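Putative immunoglobulin-blocking virulence protein (Mycoplasma mycoides subsp. capri, PDB 7ADK) probably acts as a virulence factor that interferes with host immunoglobulins, working together with a partner lipoprotein. Local coordinates at residues Ser632-Tyr644 with Leu662-Lys676. Residues are numbered along the deposited sequence; the frame is centred on the assembly and turned at random.
Sequences SNEPRKITELTLY and LQHLSTGEGNPEKPK
Parallel strand pairing joins the start of strand 640-643 to Lys676, the first residue of strand 676-679, and a loop folded against the lead-in residues Lys637-Thr639 extends the contact. Lys676 sits astride Glu640 in parallel register. Its N donates to Thr639 O at 2.9 Å. Its O accepts Leu641 N at 3.0 Å. The Glu640 and Lys676 side chains leave the same face and run side by side; with Glu640 CG anti to the backbone N (chi1 -170°) and the chain extended, OE1 comes to 3.8 Å from Lys676 CD. The charged ends stay apart, and OE1 is hydrogen-bonded to His678 instead.

Strands 640-643 and 676-679 are neighbours in a five-stranded parallel sheet, whose next strand on the other side of 640-643 is 608-610; strand 676-679 is outermost within this chain. Residues 662-675 belong to the loop that leads into it.

The His664 ring packs against Ile638 and Leu641. Ile638 lays CG1 over one face of the imidazole, a CH-pi contact 4.1 Å from the centroid, while Leu641 CB approaches NE2 obliquely. In the ring plane, Thr639 O and Lys676 O lie at the edge. ND1 faces Ile638 O and NE2 faces Lys676 O, both in weak hydrogen-bond geometry; the two could donate at once only if the ring were protonated. These contacts may help to set the ring's rotation, along with Ile638 over its face. Ile638 O also receives weak bonds from the N atoms of Leu665 and Ser666.

Farther back, Ile638 N bonds Gln663 O at 3.1 Å. Lys637, bent at chi2 (-65°) and chi4, curls its aliphatic chain alongside the loop so that NZ reaches Leu662 O at 3.0 Å. Thr639 turns CG2 onto Ser666 CA, leaving OG1 to hydrogen-bond Thr607 OG1.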
ATOM      1  N   SER A 632       5.492  41.241  19.606  1.00 89.35           N
ATOM      2  CA  SER A 632       6.668  40.417  19.913  1.00 89.35           C
ATOM      3  C   SER A 632       6.756  39.071  19.172  1.00 89.35           C
ATOM      4  O   SER A 632       7.790  38.423  19.267  1.00 89.35           O
ATOM      5  CB  SER A 632       6.747  40.216  21.427  1.00 89.35           C
ATOM      6  OG  SER A 632       5.557  39.661  21.954  1.00 89.35           O
ATOM      7  N   ASN A 633       5.727  38.607  18.452  1.00 79.91           N
ATOM      8  CA  ASN A 633       5.674  37.240  17.902  1.00 79.91           C
ATOM      9  C   ASN A 633       4.923  37.148  16.561  1.00 79.91           C
ATOM     10  O   ASN A 633       3.966  37.874  16.314  1.00 79.91           O
ATOM     11  CB  ASN A 633       5.045  36.295  18.954  1.00 79.91           C
ATOM     12  CG  ASN A 633       6.034  35.697  19.939  1.00 79.91           C
ATOM     13  OD1 ASN A 633       7.108  35.247  19.571  1.00 79.91           O
ATOM     14  ND2 ASN A 633       5.700  35.610  21.194  1.00 79.91           N
ATOM     15  N   GLU A 634       5.308  36.196  15.705  1.00 71.25           N
ATOM     16  CA  GLU A 634       4.529  35.755  14.538  1.00 71.25           C
ATOM     17  C   GLU A 634       3.196  35.098  14.962  1.00 71.25           C
ATOM     18  O   GLU A 634       3.204  34.308  15.911  1.00 71.25           O
ATOM     19  CB  GLU A 634       5.380  34.775  13.698  1.00 71.25           C
ATOM     20  CG  GLU A 634       4.603  34.007  12.622  1.00 71.25           C
ATOM     21  CD  GLU A 634       5.437  33.062  11.757  1.00 71.25           C
ATOM     22  OE1 GLU A 634       6.497  33.469  11.245  1.00 71.25           O
ATOM     23  OE2 GLU A 634       5.007  31.919  11.529  1.00 71.25           O
ATOM     24  N   PRO A 635       2.075  35.335  14.247  1.00 66.13           N
ATOM     25  CA  PRO A 635       0.852  34.528  14.336  1.00 66.13           C
ATOM     26  C   PRO A 635       0.966  33.202  13.560  1.00 66.13           C
ATOM     27  O   PRO A 635       1.412  33.168  12.417  1.00 66.13           O
ATOM     28  CB  PRO A 635      -0.239  35.420  13.742  1.00 66.13           C
ATOM     29  CG  PRO A 635       0.499  36.240  12.691  1.00 66.13           C
ATOM     30  CD  PRO A 635       1.884  36.430  13.302  1.00 66.13           C
ATOM     31  N   ARG A 636       0.520  32.088  14.138  1.00 63.44           N
ATOM     32  CA  ARG A 636       0.572  30.763  13.491  1.00 63.44           C
ATOM     33  C   ARG A 636      -0.320  30.681  12.249  1.00 63.44           C
ATOM     34  O   ARG A 636      -1.379  31.294  12.216  1.00 63.44           O
ATOM     35  CB  ARG A 636       0.205  29.654  14.492  1.00 63.44           C
ATOM     36  CG  ARG A 636       0.954  29.667  15.828  1.00 63.44           C
ATOM     37  CD  ARG A 636       2.444  29.912  15.658  1.00 63.44           C
ATOM     38  NE  ARG A 636       3.204  29.784  16.904  1.00 63.44           N
ATOM     39  CZ  ARG A 636       4.517  29.817  16.989  1.00 63.44           C
ATOM     40  NH1 ARG A 636       5.093  29.666  18.127  1.00 63.44           N
ATOM     41  NH2 ARG A 636       5.294  30.018  15.974  1.00 63.44           N
ATOM     42  N   LYS A 637       0.054  29.873  11.256  1.00 61.73           N
ATOM     43  CA  LYS A 637      -0.779  29.544  10.086  1.00 61.73           C
ATOM     44  C   LYS A 637      -0.820  28.035   9.889  1.00 61.73           C
ATOM     45  O   LYS A 637       0.214  27.380   9.945  1.00 61.73           O
ATOM     46  CB  LYS A 637      -0.233  30.233   8.820  1.00 61.73           C
ATOM     47  CG  LYS A 637      -0.213  31.767   8.811  1.00 61.73           C
ATOM     48  CD  LYS A 637      -1.621  32.357   8.859  1.00 61.73           C
ATOM     49  CE  LYS A 637      -1.647  33.887   8.805  1.00 61.73           C
ATOM     50  NZ  LYS A 637      -1.526  34.429   7.439  1.00 61.73           N
ATOM     51  N   ILE A 638      -2.003  27.462   9.696  1.00 58.26           N
ATOM     52  CA  ILE A 638      -2.146  26.011   9.530  1.00 58.26           C
ATOM     53  C   ILE A 638      -2.048  25.646   8.054  1.00 58.26           C
ATOM     54  O   ILE A 638      -2.406  26.441   7.190  1.00 58.26           O
ATOM     55  CB  ILE A 638      -3.394  25.456  10.252  1.00 58.26           C
ATOM     56  CG1 ILE A 638      -4.710  25.856   9.578  1.00 58.26           C
ATOM     57  CG2 ILE A 638      -3.350  25.851  11.735  1.00 58.26           C
ATOM     58  CD1 ILE A 638      -5.951  25.220  10.201  1.00 58.26           C
ATOM     59  N   THR A 639      -1.520  24.459   7.764  1.00 56.55           N
ATOM     60  CA  THR A 639      -1.379  23.921   6.407  1.00 56.55           C
ATOM     61  C   THR A 639      -2.505  22.970   6.044  1.00 56.55           C
ATOM     62  O   THR A 639      -2.757  22.724   4.871  1.00 56.55           O
ATOM     63  CB  THR A 639      -0.021  23.233   6.191  1.00 56.55           C
ATOM     64  OG1 THR A 639       0.128  22.079   6.973  1.00 56.55           O
ATOM     65  CG2 THR A 639       1.188  24.117   6.459  1.00 56.55           C
ATOM     66  N   GLU A 640      -3.215  22.439   7.029  1.00 57.09           N
ATOM     67  CA  GLU A 640      -4.184  21.370   6.855  1.00 57.09           C
ATOM     68  C   GLU A 640      -5.277  21.425   7.922  1.00 57.09           C
ATOM     69  O   GLU A 640      -4.997  21.697   9.088  1.00 57.09           O
ATOM     70  CB  GLU A 640      -3.435  20.041   6.873  1.00 57.09           C
ATOM     71  CG  GLU A 640      -4.292  18.855   6.466  1.00 57.09           C
ATOM     72  CD  GLU A 640      -3.406  17.683   6.051  1.00 57.09           C
ATOM     73  OE1 GLU A 640      -3.562  17.155   4.930  1.00 57.09           O
ATOM     74  OE2 GLU A 640      -2.522  17.286   6.836  1.00 57.09           O
ATOM     75  N   LEU A 641      -6.514  21.138   7.519  1.00 55.04           N
ATOM     76  CA  LEU A 641      -7.702  21.161   8.359  1.00 55.04           C
ATOM     77  C   LEU A 641      -8.599  19.972   8.038  1.00 55.04           C
ATOM     78  O   LEU A 641      -9.213  19.939   6.986  1.00 55.04           O
ATOM     79  CB  LEU A 641      -8.433  22.491   8.115  1.00 55.04           C
ATOM     80  CG  LEU A 641      -9.757  22.647   8.876  1.00 55.04           C
ATOM     81  CD1 LEU A 641      -9.534  22.743  10.378  1.00 55.04           C
ATOM     82  CD2 LEU A 641     -10.500  23.879   8.392  1.00 55.04           C
ATOM     83  N   THR A 642      -8.728  19.025   8.952  1.00 57.44           N
ATOM     84  CA  THR A 642      -9.692  17.927   8.825  1.00 57.44           C
ATOM     85  C   THR A 642     -10.928  18.220   9.667  1.00 57.44           C
ATOM     86  O   THR A 642     -10.826  18.613  10.821  1.00 57.44           O
ATOM     87  CB  THR A 642      -9.084  16.563   9.165  1.00 57.44           C
ATOM     88  OG1 THR A 642      -7.873  16.358   8.482  1.00 57.44           O
ATOM     89  CG2 THR A 642     -10.023  15.437   8.759  1.00 57.44           C
ATOM     90  N   LEU A 643     -12.100  18.048   9.069  1.00 59.31           N
ATOM     91  CA  LEU A 643     -13.411  18.306   9.623  1.00 59.31           C
ATOM     92  C   LEU A 643     -14.228  17.018   9.649  1.00 59.31           C
ATOM     93  O   LEU A 643     -14.153  16.185   8.751  1.00 59.31           O
ATOM     94  CB  LEU A 643     -14.096  19.382   8.772  1.00 59.31           C
ATOM     95  CG  LEU A 643     -13.431  20.761   8.801  1.00 59.31           C
ATOM     96  CD1 LEU A 643     -14.089  21.693   7.803  1.00 59.31           C
ATOM     97  CD2 LEU A 643     -13.494  21.380  10.184  1.00 59.31           C
ATOM     98  N   TYR A 644     -15.079  16.876  10.647  1.00 60.33           N
ATOM     99  CA  TYR A 644     -16.110  15.861  10.613  1.00 60.33           C
ATOM    100  C   TYR A 644     -17.144  16.144   9.524  1.00 60.33           C
ATOM    101  O   TYR A 644     -17.672  17.256   9.448  1.00 60.33           O
ATOM    102  CB  TYR A 644     -16.762  15.750  11.974  1.00 60.33           C
ATOM    103  CG  TYR A 644     -17.842  14.705  12.001  1.00 60.33           C
ATOM    104  CD1 TYR A 644     -17.491  13.348  12.012  1.00 60.33           C
ATOM    105  CD2 TYR A 644     -19.191  15.087  11.972  1.00 60.33           C
ATOM    106  CE1 TYR A 644     -18.491  12.374  12.044  1.00 60.33           C
ATOM    107  CE2 TYR A 644     -20.192  14.112  12.023  1.00 60.33           C
ATOM    108  CZ  TYR A 644     -19.839  12.755  12.078  1.00 60.33           C
ATOM    109  OH  TYR A 644     -20.785  11.807  12.207  1.00 60.33           O
ATOM    110  N   LEU A 662      -7.750  34.166   6.972  1.00 75.98           N
ATOM    111  CA  LEU A 662      -6.345  34.166   6.540  1.00 75.98           C
ATOM    112  C   LEU A 662      -5.456  33.218   7.361  1.00 75.98           C
ATOM    113  O   LEU A 662      -4.249  33.136   7.135  1.00 75.98           O
ATOM    114  CB  LEU A 662      -5.785  35.602   6.625  1.00 75.98           C
ATOM    115  CG  LEU A 662      -6.528  36.697   5.836  1.00 75.98           C
ATOM    116  CD1 LEU A 662      -6.008  38.060   6.231  1.00 75.98           C
ATOM    117  CD2 LEU A 662      -6.373  36.529   4.344  1.00 75.98           C
ATOM    118  N   GLN A 663      -6.040  32.555   8.355  1.00 70.84           N
ATOM    119  CA  GLN A 663      -5.398  31.691   9.347  1.00 70.84           C
ATOM    120  C   GLN A 663      -5.119  30.281   8.816  1.00 70.84           C
ATOM    121  O   GLN A 663      -4.226  29.595   9.302  1.00 70.84           O
ATOM    122  CB  GLN A 663      -6.318  31.699  10.571  1.00 70.84           C
ATOM    123  CG  GLN A 663      -6.152  33.052  11.279  1.00 70.84           C
ATOM    124  CD  GLN A 663      -7.319  33.476  12.155  1.00 70.84           C
ATOM    125  OE1 GLN A 663      -7.878  34.545  11.978  1.00 70.84           O
ATOM    126  NE2 GLN A 663      -7.785  32.653  13.055  1.00 70.84           N
ATOM    127  N   HIS A 664      -5.817  29.874   7.761  1.00 64.44           N
ATOM    128  CA  HIS A 664      -5.539  28.677   6.987  1.00 64.44           C
ATOM    129  C   HIS A 664      -4.887  29.086   5.655  1.00 64.44           C
ATOM    130  O   HIS A 664      -5.578  29.376   4.681  1.00 64.44           O
ATOM    131  CB  HIS A 664      -6.851  27.912   6.831  1.00 64.44           C
ATOM    132  CG  HIS A 664      -6.693  26.544   6.262  1.00 64.44           C
ATOM    133  ND1 HIS A 664      -5.483  25.967   5.923  1.00 64.44           N
ATOM    134  CD2 HIS A 664      -7.686  25.627   6.132  1.00 64.44           C
ATOM    135  CE1 HIS A 664      -5.767  24.696   5.633  1.00 64.44           C
ATOM    136  NE2 HIS A 664      -7.077  24.474   5.711  1.00 64.44           N
ATOM    137  N   LEU A 665      -3.560  29.241   5.643  1.00 69.11           N
ATOM    138  CA  LEU A 665      -2.780  29.780   4.516  1.00 69.11           C
ATOM    139  C   LEU A 665      -1.392  29.131   4.378  1.00 69.11           C
ATOM    140  O   LEU A 665      -0.436  29.763   3.945  1.00 69.11           O
ATOM    141  CB  LEU A 665      -2.719  31.317   4.579  1.00 69.11           C
ATOM    142  CG  LEU A 665      -2.375  31.987   3.229  1.00 69.11           C
ATOM    143  CD1 LEU A 665      -3.629  32.248   2.422  1.00 69.11           C
ATOM    144  CD2 LEU A 665      -1.661  33.318   3.436  1.00 69.11           C
ATOM    145  N   SER A 666      -1.268  27.851   4.716  1.00 73.69           N
ATOM    146  CA  SER A 666      -0.001  27.109   4.625  1.00 73.69           C
ATOM    147  C   SER A 666       1.073  27.724   5.542  1.00 73.69           C
ATOM    148  O   SER A 666       0.724  28.393   6.511  1.00 73.69           O
ATOM    149  CB  SER A 666       0.404  26.947   3.152  1.00 73.69           C
ATOM    150  OG  SER A 666       1.385  25.959   3.026  1.00 73.69           O
ATOM    151  N   THR A 667       2.378  27.539   5.299  1.00 84.81           N
ATOM    152  CA  THR A 667       3.394  28.368   5.992  1.00 84.81           C
ATOM    153  C   THR A 667       3.381  29.827   5.492  1.00 84.81           C
ATOM    154  O   THR A 667       3.568  30.747   6.291  1.00 84.81           O
ATOM    155  CB  THR A 667       4.804  27.747   5.929  1.00 84.81           C
ATOM    156  OG1 THR A 667       5.672  28.420   6.811  1.00 84.81           O
ATOM    157  CG2 THR A 667       5.484  27.801   4.562  1.00 84.81           C
ATOM    158  N   GLY A 668       3.125  30.087   4.196  1.00 81.00           N
ATOM    159  CA  GLY A 668       3.282  31.428   3.607  1.00 81.00           C
ATOM    160  C   GLY A 668       2.638  31.652   2.238  1.00 81.00           C
ATOM    161  O   GLY A 668       2.180  30.717   1.586  1.00 81.00           O
ATOM    162  N   GLU A 669       2.581  32.919   1.816  1.00 87.29           N
ATOM    163  CA  GLU A 669       1.682  33.419   0.761  1.00 87.29           C
ATOM    164  C   GLU A 669       2.072  33.066  -0.684  1.00 87.29           C
ATOM    165  O   GLU A 669       1.208  32.900  -1.543  1.00 87.29           O
ATOM    166  CB  GLU A 669       1.528  34.942   0.917  1.00 87.29           C
ATOM    167  CG  GLU A 669       2.771  35.756   0.518  1.00 87.29           C
ATOM    168  CD  GLU A 669       2.630  37.276   0.717  1.00 87.29           C
ATOM    169  OE1 GLU A 669       1.500  37.791   0.872  1.00 87.29           O
ATOM    170  OE2 GLU A 669       3.660  37.986   0.684  1.00 87.29           O
ATOM    171  N   GLY A 670       3.363  32.966  -0.981  1.00 87.73           N
ATOM    172  CA  GLY A 670       3.870  32.787  -2.338  1.00 87.73           C
ATOM    173  C   GLY A 670       4.045  31.338  -2.789  1.00 87.73           C
ATOM    174  O   GLY A 670       4.557  31.106  -3.881  1.00 87.73           O
ATOM    175  N   ASN A 671       3.698  30.354  -1.961  1.00 85.81           N
ATOM    176  CA  ASN A 671       4.032  28.956  -2.216  1.00 85.81           C
ATOM    177  C   ASN A 671       3.280  28.373  -3.431  1.00 85.81           C
ATOM    178  O   ASN A 671       2.083  28.624  -3.587  1.00 85.81           O
ATOM    179  CB  ASN A 671       3.793  28.110  -0.962  1.00 85.81           C
ATOM    180  CG  ASN A 671       4.938  28.109   0.023  1.00 85.81           C
ATOM    181  OD1 ASN A 671       5.765  29.004   0.066  1.00 85.81           O
ATOM    182  ND2 ASN A 671       5.055  27.090   0.824  1.00 85.81           N
ATOM    183  N   PRO A 672       3.942  27.552  -4.262  1.00 87.14           N
ATOM    184  CA  PRO A 672       3.310  26.774  -5.314  1.00 87.14           C
ATOM    185  C   PRO A 672       2.171  25.903  -4.770  1.00 87.14           C
ATOM    186  O   PRO A 672       1.043  26.000  -5.258  1.00 87.14           O
ATOM    187  CB  PRO A 672       4.412  25.930  -5.958  1.00 87.14           C
ATOM    188  CG  PRO A 672       5.705  26.611  -5.544  1.00 87.14           C
ATOM    189  CD  PRO A 672       5.362  27.276  -4.222  1.00 87.14           C
ATOM    190  N   GLU A 673       2.422  25.084  -3.744  1.00 86.43           N
ATOM    191  CA  GLU A 673       1.412  24.213  -3.137  1.00 86.43           C
ATOM    192  C   GLU A 673       0.504  24.982  -2.168  1.00 86.43           C
ATOM    193  O   GLU A 673       0.957  25.703  -1.278  1.00 86.43           O
ATOM    194  CB  GLU A 673       2.040  22.947  -2.531  1.00 86.43           C
ATOM    195  CG  GLU A 673       2.657  23.061  -1.131  1.00 86.43           C
ATOM    196  CD  GLU A 673       3.731  24.146  -0.980  1.00 86.43           C
ATOM    197  OE1 GLU A 673       4.479  24.427  -1.944  1.00 86.43           O
ATOM    198  OE2 GLU A 673       3.852  24.704   0.136  1.00 86.43           O
ATOM    199  N   LYS A 674      -0.807  24.832  -2.345  1.00 78.94           N
ATOM    200  CA  LYS A 674      -1.847  25.447  -1.508  1.00 78.94           C
ATOM    201  C   LYS A 674      -2.144  24.561  -0.288  1.00 78.94           C
ATOM    202  O   LYS A 674      -1.821  23.374  -0.310  1.00 78.94           O
ATOM    203  CB  LYS A 674      -3.083  25.738  -2.393  1.00 78.94           C
ATOM    204  CG  LYS A 674      -2.783  26.683  -3.573  1.00 78.94           C
ATOM    205  CD  LYS A 674      -2.232  28.059  -3.181  1.00 78.94           C
ATOM    206  CE  LYS A 674      -1.827  28.896  -4.401  1.00 78.94           C
ATOM    207  NZ  LYS A 674      -0.503  28.536  -4.939  1.00 78.94           N
ATOM    208  N   PRO A 675      -2.733  25.101   0.792  1.00 66.64           N
ATOM    209  CA  PRO A 675      -3.096  24.306   1.958  1.00 66.64           C
ATOM    210  C   PRO A 675      -4.310  23.393   1.697  1.00 66.64           C
ATOM    211  O   PRO A 675      -4.954  23.496   0.658  1.00 66.64           O
ATOM    212  CB  PRO A 675      -3.341  25.344   3.040  1.00 66.64           C
ATOM    213  CG  PRO A 675      -3.897  26.514   2.277  1.00 66.64           C
ATOM    214  CD  PRO A 675      -3.107  26.492   0.988  1.00 66.64           C
ATOM    215  N   LYS A 676      -4.638  22.488   2.621  1.00 62.63           N
ATOM    216  CA  LYS A 676      -5.651  21.431   2.444  1.00 62.63           C
ATOM    217  C   LYS A 676      -6.820  21.521   3.418  1.00 62.63           C
ATOM    218  O   LYS A 676      -6.659  21.854   4.588  1.00 62.63           O
ATOM    219  CB  LYS A 676      -5.016  20.037   2.515  1.00 62.63           C
ATOM    220  CG  LYS A 676      -4.186  19.718   1.281  1.00 62.63           C
ATOM    221  CD  LYS A 676      -3.721  18.264   1.261  1.00 62.63           C
ATOM    222  CE  LYS A 676      -2.905  17.989  -0.000  1.00 62.63           C
ATOM    223  NZ  LYS A 676      -2.492  16.585  -0.104  1.00 62.63           N
TER